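Local structure of GlcNAc Inducible Gene 2, GIG2 (Candida albicans, 6AKZ) at residues Ile101-Leu106 with His366-Tyr371; Asn129-Lys134 with Ala399-Gln404; Gln24-Ser29 with Ser212-Asp217. The protein binds iron(III) and is probably a cupin-fold oxygenase of the DUF1479 (Gig2-like) family, made by Candida albicans as the product of a GlcNAc-inducible gene. One frame throughout, in Å; residues are numbered along the deposited sequence.

Interaction 1. Residues Ile101-Leu106 with His366-Tyr371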
loop_
_atom_site.group_PDB
_atom_site.type_symbol
_atom_site.label_atom_id
_atom_site.label_comp_id
_atom_site.label_asym_id
_atom_site.label_seq_id
_atom_site.Cartn_x
_atom_site.Cartn_y
_atom_site.Cartn_z
ATOM N N ILE A 101 12.645 22.797 -7.583
ATOM C CA ILE A 101 12.585 22.809 -9.022
ATOM C C ILE A 101 11.467 21.863 -9.483
ATOM O O ILE A 101 10.657 22.203 -10.331
ATOM C CB ILE A 101 13.988 22.401 -9.563
ATOM C CG1 ILE A 101 14.994 23.527 -9.345
ATOM C CG2 ILE A 101 13.905 22.026 -11.030
ATOM C CD1 ILE A 101 16.446 23.053 -9.354
ATOM N N TRP A 102 11.445 20.634 -8.965
ATOM C CA TRP A 102 10.379 19.704 -9.325
ATOM C C TRP A 102 8.964 20.207 -9.012
ATOM O O TRP A 102 8.054 20.097 -9.847
ATOM C CB TRP A 102 10.608 18.330 -8.641
ATOM C CG TRP A 102 11.694 17.472 -9.214
ATOM C CD1 TRP A 102 12.205 17.519 -10.491
ATOM C CD2 TRP A 102 12.349 16.383 -8.562
ATOM N NE1 TRP A 102 13.169 16.584 -10.640
ATOM C CE2 TRP A 102 13.286 15.850 -9.493
ATOM C CE3 TRP A 102 12.278 15.806 -7.281
ATOM C CZ2 TRP A 102 14.122 14.759 -9.170
ATOM C CZ3 TRP A 102 13.074 14.700 -6.989
ATOM C CH2 TRP A 102 14.035 14.223 -7.896
ATOM N N PHE A 103 8.790 20.802 -7.833
ATOM C CA PHE A 103 7.475 21.330 -7.419
ATOM C C PHE A 103 7.074 22.434 -8.405
ATOM O O PHE A 103 5.971 22.436 -8.900
ATOM C CB PHE A 103 7.496 21.905 -5.991
ATOM C CG PHE A 103 6.197 22.467 -5.579
ATOM C CD1 PHE A 103 5.117 21.645 -5.359
ATOM C CD2 PHE A 103 5.996 23.853 -5.577
ATOM C CE1 PHE A 103 3.849 22.159 -5.054
ATOM C CE2 PHE A 103 4.758 24.382 -5.288
ATOM C CZ PHE A 103 3.685 23.530 -5.011
ATOM N N ASN A 104 8.010 23.350 -8.676
ATOM C CA ASN A 104 7.649 24.437 -9.592
ATOM C C ASN A 104 7.341 23.979 -11.011
ATOM O O ASN A 104 6.373 24.436 -11.572
ATOM C CB ASN A 104 8.736 25.486 -9.600
ATOM C CG ASN A 104 8.829 26.216 -8.317
ATOM O OD1 ASN A 104 7.831 26.531 -7.657
ATOM N ND2 ASN A 104 10.028 26.545 -7.958
ATOM N N GLU A 105 8.094 22.989 -11.532
ATOM C CA GLU A 105 7.772 22.369 -12.813
ATOM C C GLU A 105 6.441 21.653 -12.820
ATOM O O GLU A 105 5.743 21.762 -13.816
ATOM C CB GLU A 105 8.839 21.371 -13.260
ATOM C CG GLU A 105 10.176 22.045 -13.516
ATOM C CD GLU A 105 11.339 21.074 -13.865
ATOM O OE1 GLU A 105 11.509 19.953 -13.281
ATOM O OE2 GLU A 105 12.188 21.515 -14.666
ATOM N N LEU A 106 6.088 20.962 -11.733
ATOM C CA LEU A 106 4.726 20.354 -11.666
ATOM C C LEU A 106 3.596 21.376 -11.734
ATOM O O LEU A 106 2.535 21.144 -12.329
ATOM C CB LEU A 106 4.534 19.485 -10.429
ATOM C CG LEU A 106 5.398 18.212 -10.414
ATOM C CD1 LEU A 106 5.622 17.649 -9.007
ATOM C CD2 LEU A 106 4.757 17.174 -11.286
ATOM N N HIS A 366 1.317 25.197 1.320
ATOM C CA HIS A 366 0.842 23.991 0.668
ATOM C C HIS A 366 1.528 22.743 1.289
ATOM O O HIS A 366 2.662 22.800 1.766
ATOM C CB HIS A 366 1.070 24.070 -0.894
ATOM C CG HIS A 366 2.509 24.123 -1.264
ATOM N ND1 HIS A 366 3.242 22.978 -1.550
ATOM C CD2 HIS A 366 3.387 25.160 -1.374
ATOM C CE1 HIS A 366 4.483 23.316 -1.837
ATOM N NE2 HIS A 366 4.609 24.617 -1.671
ATOM N N SER A 367 0.722 21.685 1.377
ATOM C CA SER A 367 1.146 20.362 1.769
ATOM C C SER A 367 1.040 19.510 0.445
ATOM O O SER A 367 -0.038 19.153 -0.024
ATOM C CB SER A 367 0.252 19.812 2.827
ATOM O OG SER A 367 0.559 18.489 3.020
ATOM N N SER A 368 2.202 19.225 -0.122
ATOM C CA SER A 368 2.303 18.616 -1.448
ATOM C C SER A 368 3.252 17.424 -1.417
ATOM O O SER A 368 4.312 17.457 -0.775
ATOM C CB SER A 368 2.825 19.604 -2.399
ATOM O OG SER A 368 2.006 20.790 -2.396
ATOM N N VAL A 369 2.781 16.377 -2.092
ATOM C CA VAL A 369 3.517 15.153 -2.194
ATOM C C VAL A 369 3.400 14.549 -3.575
ATOM O O VAL A 369 2.455 14.794 -4.339
ATOM C CB VAL A 369 3.151 14.118 -1.116
ATOM C CG1 VAL A 369 3.272 14.695 0.272
ATOM C CG2 VAL A 369 1.778 13.493 -1.343
ATOM N N LEU A 370 4.363 13.693 -3.862
ATOM C CA LEU A 370 4.353 12.916 -5.124
ATOM C C LEU A 370 4.282 11.455 -4.727
ATOM O O LEU A 370 5.181 10.971 -4.041
ATOM C CB LEU A 370 5.647 13.217 -5.835
ATOM C CG LEU A 370 6.023 12.648 -7.237
ATOM C CD1 LEU A 370 7.173 13.545 -7.690
ATOM C CD2 LEU A 370 6.538 11.223 -7.088
ATOM N N TYR A 371 3.160 10.840 -5.044
ATOM C CA TYR A 371 2.880 9.460 -4.682
ATOM C C TYR A 371 3.720 8.503 -5.498
ATOM O O TYR A 371 3.776 8.631 -6.723
ATOM C CB TYR A 371 1.412 9.079 -4.857
ATOM C CG TYR A 371 0.531 9.780 -3.789
ATOM C CD1 TYR A 371 0.315 9.213 -2.552
ATOM C CD2 TYR A 371 0.024 11.040 -4.037
ATOM C CE1 TYR A 371 -0.440 9.874 -1.562
ATOM C CE2 TYR A 371 -0.749 11.687 -3.058
ATOM C CZ TYR A 371 -0.966 11.126 -1.839
ATOM O OH TYR A 371 -1.693 11.800 -0.845
#

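Interaction 2. Residues Asn129-Lys134 with Ala399-Gln404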
loop_
_atom_site.group_PDB
_atom_site.type_symbol
_atom_site.label_atom_id
_atom_site.label_comp_id
_atom_site.label_asym_id
_atom_site.label_seq_id
_atom_site.Cartn_x
_atom_site.Cartn_y
_atom_site.Cartn_z
ATOM N N ASN A 129 -4.186 14.971 -11.694
ATOM C CA ASN A 129 -4.082 13.711 -12.426
ATOM C C ASN A 129 -3.002 13.843 -13.488
ATOM O O ASN A 129 -3.295 13.821 -14.693
ATOM C CB ASN A 129 -5.442 13.320 -13.028
ATOM C CG ASN A 129 -6.435 12.874 -11.960
ATOM O OD1 ASN A 129 -6.240 13.125 -10.792
ATOM N ND2 ASN A 129 -7.450 12.166 -12.354
ATOM N N VAL A 130 -1.784 14.091 -13.024
ATOM C CA VAL A 130 -0.612 14.112 -13.822
ATOM C C VAL A 130 0.167 12.849 -13.388
ATOM O O VAL A 130 0.432 12.602 -12.184
ATOM C CB VAL A 130 0.182 15.421 -13.699
ATOM C CG1 VAL A 130 0.689 15.719 -12.275
ATOM C CG2 VAL A 130 1.382 15.385 -14.611
ATOM N N PHE A 131 0.552 12.053 -14.370
ATOM C CA PHE A 131 1.240 10.776 -14.113
ATOM C C PHE A 131 2.670 10.659 -14.630
ATOM O O PHE A 131 3.519 10.048 -13.923
ATOM C CB PHE A 131 0.363 9.669 -14.671
ATOM C CG PHE A 131 -1.003 9.632 -14.050
ATOM C CD1 PHE A 131 -1.211 9.065 -12.808
ATOM C CD2 PHE A 131 -2.093 10.286 -14.673
ATOM C CE1 PHE A 131 -2.474 9.002 -12.255
ATOM C CE2 PHE A 131 -3.369 10.266 -14.109
ATOM C CZ PHE A 131 -3.562 9.618 -12.881
ATOM N N TRP A 132 2.967 11.201 -15.841
ATOM C CA TRP A 132 4.210 10.944 -16.559
ATOM C C TRP A 132 5.116 12.179 -16.779
ATOM O O TRP A 132 6.013 12.177 -17.647
ATOM C CB TRP A 132 3.929 10.181 -17.908
ATOM C CG TRP A 132 2.986 8.985 -17.827
ATOM C CD1 TRP A 132 1.774 8.832 -18.444
ATOM C CD2 TRP A 132 3.134 7.830 -16.982
ATOM N NE1 TRP A 132 1.160 7.640 -18.069
ATOM C CE2 TRP A 132 1.978 7.011 -17.164
ATOM C CE3 TRP A 132 4.142 7.391 -16.126
ATOM C CZ2 TRP A 132 1.816 5.800 -16.526
ATOM C CZ3 TRP A 132 3.944 6.151 -15.448
ATOM C CH2 TRP A 132 2.815 5.382 -15.676
ATOM N N SER A 133 4.875 13.244 -16.013
ATOM C CA SER A 133 5.648 14.473 -16.197
ATOM C C SER A 133 7.119 14.252 -15.958
ATOM O O SER A 133 7.526 13.293 -15.255
ATOM C CB SER A 133 5.109 15.562 -15.215
ATOM O OG SER A 133 5.425 15.269 -13.865
ATOM N N LYS A 134 7.964 15.145 -16.492
ATOM C CA LYS A 134 9.369 15.038 -16.265
ATOM C C LYS A 134 9.768 14.982 -14.762
ATOM O O LYS A 134 10.648 14.191 -14.374
ATOM C CB LYS A 134 10.113 16.189 -16.960
ATOM C CG LYS A 134 11.646 16.132 -16.791
ATOM C CD LYS A 134 12.236 17.500 -17.118
ATOM C CE LYS A 134 13.586 17.412 -17.811
ATOM N NZ LYS A 134 14.731 17.899 -16.975
ATOM N N ALA A 399 -4.506 3.003 -16.463
ATOM C CA ALA A 399 -5.843 2.453 -16.548
ATOM C C ALA A 399 -6.775 2.790 -15.445
ATOM O O ALA A 399 -7.979 2.889 -15.672
ATOM C CB ALA A 399 -5.748 0.927 -16.624
ATOM N N ASP A 400 -6.275 2.846 -14.208
ATOM C CA ASP A 400 -7.164 3.131 -13.077
ATOM C C ASP A 400 -7.741 4.536 -13.164
ATOM O O ASP A 400 -8.803 4.772 -12.591
ATOM C CB ASP A 400 -6.470 2.992 -11.706
ATOM C CG ASP A 400 -5.996 1.560 -11.415
ATOM O OD1 ASP A 400 -6.525 0.633 -12.035
ATOM O OD2 ASP A 400 -5.153 1.315 -10.515
ATOM N N TYR A 401 -7.075 5.457 -13.851
ATOM C CA TYR A 401 -7.620 6.792 -14.026
ATOM C C TYR A 401 -8.250 6.975 -15.409
ATOM O O TYR A 401 -9.293 7.595 -15.548
ATOM C CB TYR A 401 -6.532 7.824 -13.754
ATOM C CG TYR A 401 -6.298 7.874 -12.259
ATOM C CD1 TYR A 401 -7.116 8.674 -11.425
ATOM C CD2 TYR A 401 -5.353 7.043 -11.657
ATOM C CE1 TYR A 401 -6.936 8.666 -10.034
ATOM C CE2 TYR A 401 -5.152 7.066 -10.269
ATOM C CZ TYR A 401 -5.948 7.844 -9.483
ATOM O OH TYR A 401 -5.731 7.833 -8.139
ATOM N N ARG A 402 -7.586 6.444 -16.415
ATOM C CA ARG A 402 -8.038 6.536 -17.796
ATOM C C ARG A 402 -9.484 6.025 -17.907
ATOM O O ARG A 402 -10.290 6.590 -18.649
ATOM C CB ARG A 402 -7.092 5.712 -18.654
ATOM C CG ARG A 402 -7.446 5.634 -20.125
ATOM C CD ARG A 402 -6.962 6.838 -20.833
ATOM N NE ARG A 402 -7.176 6.691 -22.265
ATOM C CZ ARG A 402 -7.044 7.682 -23.150
ATOM N NH1 ARG A 402 -6.690 8.912 -22.779
ATOM N NH2 ARG A 402 -7.265 7.438 -24.450
ATOM N N SER A 403 -9.816 4.972 -17.153
ATOM C CA SER A 403 -11.155 4.365 -17.213
ATOM C C SER A 403 -12.258 5.245 -16.649
ATOM O O SER A 403 -13.433 4.923 -16.797
ATOM C CB SER A 403 -11.164 3.004 -16.486
ATOM O OG SER A 403 -11.029 3.184 -15.079
ATOM N N GLN A 404 -11.906 6.328 -15.967
ATOM C CA GLN A 404 -12.902 7.289 -15.498
ATOM C C GLN A 404 -13.133 8.512 -16.421
ATOM O O GLN A 404 -13.871 9.430 -16.048
ATOM C CB GLN A 404 -12.494 7.779 -14.118
ATOM C CG GLN A 404 -12.266 6.663 -13.100
ATOM C CD GLN A 404 -11.704 7.232 -11.818
ATOM O OE1 GLN A 404 -12.212 8.226 -11.306
ATOM N NE2 GLN A 404 -10.618 6.644 -11.315
HETATM O O HOH W 1 -9.072 10.190 -14.401
#

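Interaction 3. Residues Gln24-Ser29 with Ser212-Asp217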
loop_
_atom_site.group_PDB
_atom_site.type_symbol
_atom_site.label_atom_id
_atom_site.label_comp_id
_atom_site.label_asym_id
_atom_site.label_seq_id
_atom_site.Cartn_x
_atom_site.Cartn_y
_atom_site.Cartn_z
ATOM N N GLN A 24 -17.185 -19.542 7.778
ATOM C CA GLN A 24 -16.921 -20.936 8.126
ATOM C C GLN A 24 -15.777 -21.547 7.363
ATOM O O GLN A 24 -15.146 -22.451 7.903
ATOM C CB GLN A 24 -18.182 -21.786 8.103
ATOM C CG GLN A 24 -19.094 -21.442 9.284
ATOM C CD GLN A 24 -20.558 -21.459 8.934
ATOM O OE1 GLN A 24 -20.962 -21.924 7.859
ATOM N NE2 GLN A 24 -21.369 -20.938 9.835
ATOM N N ARG A 25 -15.450 -21.004 6.190
ATOM C CA ARG A 25 -14.172 -21.340 5.513
ATOM C C ARG A 25 -12.933 -20.889 6.267
ATOM O O ARG A 25 -11.944 -21.612 6.358
ATOM C CB ARG A 25 -14.122 -20.757 4.098
ATOM C CG ARG A 25 -13.106 -21.434 3.177
ATOM C CD ARG A 25 -12.972 -20.656 1.883
ATOM N NE ARG A 25 -12.087 -19.544 2.161
ATOM C CZ ARG A 25 -12.227 -18.278 1.755
ATOM N NH1 ARG A 25 -13.240 -17.883 1.018
ATOM N NH2 ARG A 25 -11.296 -17.389 2.116
ATOM N N LEU A 26 -12.991 -19.685 6.816
ATOM C CA LEU A 26 -11.818 -19.048 7.455
ATOM C C LEU A 26 -11.373 -19.616 8.813
ATOM O O LEU A 26 -10.224 -19.799 9.073
ATOM C CB LEU A 26 -12.106 -17.552 7.559
ATOM C CG LEU A 26 -12.227 -16.799 6.229
ATOM C CD1 LEU A 26 -12.721 -15.383 6.423
ATOM C CD2 LEU A 26 -10.885 -16.772 5.471
ATOM N N ILE A 27 -12.315 -19.966 9.665
ATOM C CA ILE A 27 -11.994 -20.452 10.961
ATOM C C ILE A 27 -12.566 -21.869 11.069
ATOM O O ILE A 27 -13.763 -22.025 10.895
ATOM C CB ILE A 27 -12.562 -19.498 12.037
ATOM C CG1 ILE A 27 -11.930 -18.084 11.807
ATOM C CG2 ILE A 27 -12.248 -20.017 13.436
ATOM C CD1 ILE A 27 -11.971 -17.147 13.013
ATOM N N LYS A 28 -11.686 -22.834 11.315
ATOM C CA LYS A 28 -12.041 -24.261 11.482
ATOM C C LYS A 28 -12.662 -24.475 12.861
ATOM O O LYS A 28 -12.112 -23.981 13.838
ATOM C CB LYS A 28 -10.756 -25.118 11.431
ATOM C CG LYS A 28 -9.948 -25.081 10.134
ATOM C CD LYS A 28 -10.767 -25.433 8.907
ATOM C CE LYS A 28 -9.980 -25.273 7.602
ATOM N NZ LYS A 28 -10.541 -24.213 6.705
ATOM N N SER A 29 -13.735 -25.285 12.970
ATOM C CA SER A 29 -14.419 -25.530 14.267
ATOM C C SER A 29 -13.523 -25.869 15.419
ATOM O O SER A 29 -13.706 -25.406 16.541
ATOM C CB SER A 29 -15.445 -26.669 14.127
ATOM O OG SER A 29 -16.614 -26.084 13.623
ATOM N N SER A 212 -2.366 -17.461 10.247
ATOM C CA SER A 212 -1.919 -17.490 11.657
ATOM C C SER A 212 -2.939 -16.808 12.558
ATOM O O SER A 212 -3.216 -17.290 13.637
ATOM C CB SER A 212 -0.563 -16.801 11.827
ATOM O OG SER A 212 0.502 -17.604 11.328
ATOM N N ILE A 213 -3.566 -15.750 12.058
ATOM C CA ILE A 213 -4.595 -15.072 12.824
ATOM C C ILE A 213 -5.860 -15.953 12.940
ATOM O O ILE A 213 -6.436 -16.078 14.011
ATOM C CB ILE A 213 -4.897 -13.737 12.176
ATOM C CG1 ILE A 213 -3.636 -12.843 12.186
ATOM C CG2 ILE A 213 -6.130 -13.088 12.787
ATOM C CD1 ILE A 213 -3.847 -11.562 11.402
ATOM N N PHE A 214 -6.295 -16.533 11.847
ATOM C CA PHE A 214 -7.486 -17.359 11.847
ATOM C C PHE A 214 -7.324 -18.677 12.592
ATOM O O PHE A 214 -8.322 -19.392 12.836
ATOM C CB PHE A 214 -7.874 -17.644 10.437
ATOM C CG PHE A 214 -8.342 -16.418 9.682
ATOM C CD1 PHE A 214 -9.208 -15.528 10.242
ATOM C CD2 PHE A 214 -7.868 -16.168 8.395
ATOM C CE1 PHE A 214 -9.682 -14.424 9.496
ATOM C CE2 PHE A 214 -8.310 -15.105 7.675
ATOM C CZ PHE A 214 -9.224 -14.221 8.195
ATOM N N GLU A 215 -6.094 -19.025 12.926
ATOM C CA GLU A 215 -5.848 -20.236 13.723
ATOM C C GLU A 215 -5.653 -19.992 15.207
ATOM O O GLU A 215 -5.449 -20.947 15.934
ATOM C CB GLU A 215 -4.601 -20.922 13.214
ATOM C CG GLU A 215 -4.833 -21.579 11.881
ATOM C CD GLU A 215 -3.587 -22.275 11.371
ATOM O OE1 GLU A 215 -2.483 -21.886 11.798
ATOM O OE2 GLU A 215 -3.748 -23.170 10.511
ATOM N N GLY A 216 -5.661 -18.729 15.635
ATOM C CA GLY A 216 -5.531 -18.361 17.003
ATOM C C GLY A 216 -4.140 -18.050 17.438
ATOM O O GLY A 216 -3.877 -18.009 18.609
ATOM N N ASP A 217 -3.266 -17.719 16.488
ATOM C CA ASP A 217 -1.857 -17.502 16.735
ATOM C C ASP A 217 -1.437 -16.166 16.015
ATOM O O ASP A 217 -0.394 -16.116 15.401
ATOM C CB ASP A 217 -1.096 -18.699 16.103
ATOM C CG ASP A 217 0.377 -18.736 16.407
ATOM O OD1 ASP A 217 0.848 -18.188 17.437
ATOM O OD2 ASP A 217 1.125 -19.365 15.582
HETATM O O HOH W 2 -8.767 -21.966 11.761
#

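Interaction 1. Residues Ile101-Leu106 with His366-Tyr371
An offset aromatic stack between F103 and H366 joins helix 96-112 to the residue just before strand 367-371, on one face of the seven-stranded mixed sheet; S368, within the strand, completes the contact. The two rings run almost parallel, their planes 7° apart and their centroids separated by 4.1 Å. F103 and H366 come from opposite directions and overlap off-centre, F103 CZ over one face of the imidazole, 3.3 Å from H366 CE1. Two torsions set up this meeting. With chi1 at 179°, CG stands opposite the amide nitrogen of F103, which sends the phenyl off the helix toward the strand. In H366, CG lies between N and the carbonyl carbon (chi1 64°), bringing the ring to where ND1 meets S368 OG and one face meets F103.

The imidazole is also gripped at its rim. H366 ND1 and S368 OG share a hydrogen bond of 2.7 Å, which should limit rotation of the ring. The same hydroxyl lies obliquely to F103, with S368 OG 3.5 Å from F103 CE1. I180 of the adjacent strand 178-181 packs against both F103 and S368. On the sheet, S368 pairs through its backbone with L262 and V369 with R179. The arrangement is that of a helix packed on one face of a mixed beta-sheet, consistent with the cupin clan of this family, away from the iron site.

Interaction 2. Residues Asn129-Lys134 with Ala399-Gln404
The loop N129-K134, leading from strand 127-128 into helix 134-140, passes the short helix beginning at A399 with its nearest CA atoms, those of N129 and Y401, 7.9 Å apart, and no direct hydrogen bond joins the two segments. Y401 carries the contact. F131, with chi1 -59°, sets CG opposite its carbonyl carbon, and this carries the phenyl toward the tyrosine. Its far corner lies over one face of that ring, F131 CZ 3.3 Å from Y401 CG, while F131 CE1 reaches Y401 CD2 at 3.5 Å. The ring planes are inclined by 43°.

This joins the loop after edge strand 127-128 of the mixed sheet, in a family of the cupin clan, to the helices that follow the last strand, 367-371. The side chain of Y401 lies about 9 Å from that of the iron ligand D194. N129 meets the tyrosine obliquely, its amide plane turned 73° from the ring, with N129 ND2 3.6 Å from Y401 CD1. N129 OD1 accepts a hydrogen bond from R177. A water at the edge of the tyrosine ring donates to Y401 O at 2.8 Å and weakly accepts from N129 ND2. Past the tyrosine, Q404 folds back to donate from NE2 to D400 O (2.9 Å).

Interaction 3. Residues Gln24-Ser29 with Ser212-Asp217
L26 lays its CB squarely over the ring of F214 in a CH-pi contact, 4.2 Å from the ring centroid and only 3° off the ring normal. The rest of the leucine spreads over the far end of the phenyl: L26 CD2 comes to 3.8 Å from F214 CE2, and both methyls lie near CZ. Beyond the side chains, the backbone joins in, with L26 O 3.5 Å from F214 CB. F214 has CG anti to its carbonyl carbon (chi1 -67°), which directs the ring toward L26 and I27.

I27 meets the same ring at another place. Its side chain crosses that of F214 at about a right angle, and I27 CG1 approaches F214 CD1 obliquely at 4.0 Å. Thus two successive residues of one segment close on a single aromatic side chain, which is buried. W201 touches both L26 and F214, while M286 of helix 278-287 also packs on F214.

One water links the two backbones: it accepts from K28 N at 3.1 Å and donates to F214 O at 2.8 Å. Both segments are helix ends. Helix 18-26 gives way to extended chain at I27, and helix 211-214 finishes in a Schellman motif, with G216 at positive phi, G216 N bonded to I213 O and D217 N to S212 O (2.9 Å). The contact is therefore a hydrophobic packing of two helix C-termini, in which the F214 ring from the Schellman-capped helix is packed by L26, the last residue of helix 18-26, and by I27 after it.

Interactions 1 and 2 are neighbours, their centres 16 Å apart, and they touch where L106 CD2 packs at 3.3 Å from S133 OG. Interaction 3 lies on the opposite side of the chain's centre, about 45 Å from the centre of interaction 1 and 40 Å from that of interaction 2. Along the chain the first-named segments run 24-29, 101-106, 129-134, and their partners 212-217, 366-371, 399-404, so all three contacts interleave. Interaction 1 rests on strand 367-371 of the seven-stranded sheet, and interaction 2 begins just beyond one of its two outermost strands, 127-128. Both join residues 101-134 to 366-404 beside the same end of the sheet, near strand 178-181, while interaction 3 joins peripheral helices.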